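Local structure of vacuolar aminopeptidase 1 (Saccharomyces cerevisiae, 5JGF) at residues M379-V389 / G424-I432. The protein removes amino acids, preferably neutral or hydrophobic ones, from the N-termini of peptides as a dodecameric zinc aminopeptidase of the yeast vacuole. Sequence-based numbering, arbitrary orientation.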
# COMPACT_ATOMS: atom_id res chain seq x y z
N MET D 379 3.38 -12.34 37.73
CA MET D 379 3.71 -13.34 38.74
C MET D 379 3.66 -12.64 40.10
O MET D 379 3.90 -11.44 40.18
CB MET D 379 5.13 -13.89 38.52
CG MET D 379 5.35 -14.55 37.16
SD MET D 379 4.33 -16.02 36.92
CE MET D 379 4.03 -15.95 35.15
N ALA D 380 3.34 -13.37 41.16
CA ALA D 380 3.24 -12.79 42.50
C ALA D 380 4.57 -12.83 43.26
O ALA D 380 4.70 -12.23 44.33
CB ALA D 380 2.17 -13.51 43.30
N THR D 381 5.54 -13.53 42.69
CA THR D 381 6.87 -13.68 43.29
C THR D 381 7.49 -12.34 43.71
O THR D 381 7.51 -11.39 42.93
CB THR D 381 7.83 -14.38 42.30
OG1 THR D 381 7.25 -15.63 41.89
CG2 THR D 381 9.18 -14.66 42.96
N ASP D 382 7.98 -12.28 44.95
CA ASP D 382 8.61 -11.07 45.46
C ASP D 382 10.00 -11.38 46.02
O ASP D 382 10.42 -12.54 46.03
CB ASP D 382 7.74 -10.39 46.53
CG ASP D 382 7.51 -11.26 47.76
OD1 ASP D 382 8.20 -12.30 47.90
OD2 ASP D 382 6.65 -10.90 48.58
N VAL D 383 10.71 -10.35 46.47
CA VAL D 383 12.07 -10.53 46.98
C VAL D 383 12.18 -11.47 48.18
O VAL D 383 13.11 -12.27 48.25
CB VAL D 383 12.73 -9.16 47.31
CG1 VAL D 383 12.06 -8.52 48.52
CG2 VAL D 383 14.22 -9.34 47.52
N VAL D 384 11.24 -11.37 49.12
CA VAL D 384 11.27 -12.25 50.29
C VAL D 384 10.96 -13.69 49.87
O VAL D 384 11.61 -14.63 50.33
CB VAL D 384 10.26 -11.80 51.36
CG1 VAL D 384 10.17 -12.83 52.47
CG2 VAL D 384 10.69 -10.46 51.93
N GLY D 385 9.98 -13.85 48.99
CA GLY D 385 9.62 -15.18 48.53
C GLY D 385 10.75 -15.83 47.76
O GLY D 385 10.96 -17.04 47.85
N THR D 386 11.48 -15.03 47.00
CA THR D 386 12.61 -15.55 46.23
C THR D 386 13.67 -16.05 47.21
O THR D 386 14.20 -17.15 47.06
CB THR D 386 13.22 -14.46 45.32
OG1 THR D 386 12.25 -14.07 44.33
CG2 THR D 386 14.47 -14.97 44.62
N ALA D 387 13.95 -15.23 48.22
CA ALA D 387 14.95 -15.58 49.23
C ALA D 387 14.53 -16.85 49.98
O ALA D 387 15.35 -17.73 50.24
CB ALA D 387 15.12 -14.43 50.21
N LEU D 388 13.24 -16.94 50.31
CA LEU D 388 12.73 -18.10 51.04
C LEU D 388 12.91 -19.39 50.25
O LEU D 388 13.35 -20.40 50.79
CB LEU D 388 11.25 -17.91 51.38
CG LEU D 388 10.61 -19.09 52.13
CD1 LEU D 388 9.60 -18.57 53.12
CD2 LEU D 388 9.96 -20.04 51.13
N VAL D 389 12.59 -19.35 48.96
CA VAL D 389 12.73 -20.53 48.12
C VAL D 389 14.21 -20.90 47.94
O VAL D 389 14.56 -22.08 47.93
CB VAL D 389 12.08 -20.32 46.73
CG1 VAL D 389 12.50 -21.42 45.76
CG2 VAL D 389 10.57 -20.31 46.88
N GLY D 424 -4.02 -12.59 50.87
CA GLY D 424 -3.19 -11.58 51.50
C GLY D 424 -1.87 -12.23 51.91
O GLY D 424 -1.03 -11.60 52.54
N ALA D 425 -1.71 -13.50 51.54
CA ALA D 425 -0.50 -14.26 51.88
C ALA D 425 0.59 -14.14 50.83
O ALA D 425 0.31 -14.07 49.63
CB ALA D 425 -0.86 -15.73 52.08
N ARG D 426 1.84 -14.13 51.28
CA ARG D 426 2.97 -14.06 50.37
C ARG D 426 2.88 -15.29 49.47
O ARG D 426 2.77 -16.42 49.94
CB ARG D 426 4.28 -14.06 51.16
CG ARG D 426 5.53 -14.15 50.30
CD ARG D 426 6.75 -13.64 51.05
NE ARG D 426 6.84 -12.18 51.04
CZ ARG D 426 6.93 -11.43 52.13
NH1 ARG D 426 7.02 -10.11 52.02
NH2 ARG D 426 6.91 -11.98 53.34
N THR D 427 2.90 -15.04 48.16
CA THR D 427 2.77 -16.10 47.18
C THR D 427 3.97 -16.12 46.23
O THR D 427 4.44 -15.07 45.80
CB THR D 427 1.48 -15.90 46.37
OG1 THR D 427 0.36 -15.93 47.27
CG2 THR D 427 1.31 -16.97 45.30
N ILE D 428 4.45 -17.32 45.93
CA ILE D 428 5.60 -17.49 45.06
C ILE D 428 5.24 -18.30 43.82
O ILE D 428 4.80 -19.45 43.93
CB ILE D 428 6.74 -18.21 45.81
CG1 ILE D 428 7.03 -17.47 47.12
CG2 ILE D 428 7.99 -18.29 44.94
CD1 ILE D 428 7.57 -18.34 48.22
N ASP D 429 5.40 -17.70 42.65
CA ASP D 429 5.11 -18.40 41.41
C ASP D 429 6.36 -19.13 40.95
O ASP D 429 7.43 -18.54 40.83
CB ASP D 429 4.65 -17.41 40.33
CG ASP D 429 3.15 -17.16 40.37
OD1 ASP D 429 2.38 -18.06 39.96
OD2 ASP D 429 2.75 -16.07 40.80
N LEU D 430 6.22 -20.43 40.72
CA LEU D 430 7.33 -21.26 40.28
C LEU D 430 6.74 -22.51 39.65
O LEU D 430 5.53 -22.67 39.61
CB LEU D 430 8.23 -21.64 41.46
CG LEU D 430 7.57 -22.16 42.75
CD1 LEU D 430 6.89 -23.49 42.50
CD2 LEU D 430 8.65 -22.31 43.83
N GLY D 431 7.60 -23.39 39.15
CA GLY D 431 7.08 -24.60 38.55
C GLY D 431 8.15 -25.38 37.83
O GLY D 431 9.31 -24.99 37.82
N ILE D 432 7.74 -26.50 37.26
CA ILE D 432 8.65 -27.35 36.51
C ILE D 432 8.58 -26.80 35.09
O ILE D 432 7.49 -26.67 34.53
CB ILE D 432 8.18 -28.82 36.54
CG1 ILE D 432 8.14 -29.31 37.99
CG2 ILE D 432 9.10 -29.69 35.69
CD1 ILE D 432 7.52 -30.70 38.17
O HOH W 1 3.26 -12.43 46.94
O HOH W 2 6.96 -14.31 46.70
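Arg426 meets Asp382 and Val384 where helix 383-396 starts against strand 426-434 of the mixed sheet of the M18 peptidase fold, the segment axes crossing at -64°. Asp382 OD2 lies close to the guanidinium plane and receives Arg426 NE on its syn lone pair at 2.8 Å, a nearly straight hydrogen bond that is also part of a salt bridge. Asp382, at the N-cap position, also accepts from Gly385 N on OD1 at 2.6 Å, a capping bond. Val384 CB sits 3.4 Å above the centre of the guanidinium plane, while Arg426 NH1 bonds Asn66 of a neighbouring subunit. Were Arg426 replaced by alanine, the capping carboxylate would probably lose its countercharge and Asn66 of the neighbouring subunit its NH1 partner. At Thr427 the backbone is bridged by water: one molecule donates to its O and accepts from Asp382 N. Ile428, its CG1 anti to the carbonyl carbon (chi1 -53°), sends CD1 to 3.6 Å from Gly385 O; a side chain at that glycine would clash with CG1. Ile428 CG2 packs on Val389 CG2. Asp429, close to the zinc ligand Asp344, is gripped at both ends of its carboxylate: Thr414 and Ser342 hydroxyls bond OD1, and Ala380 N donates to the anti side of OD2 at 177°. Asp429 N donates to Thr381 OG1 at 2.9 Å, and that hydroxyl also bonds Ser372 O; Met379 SD lies 3.7 Å from Asp429 CB. Leu430 CD2 touches Val389 CG2 at 4.1 Å.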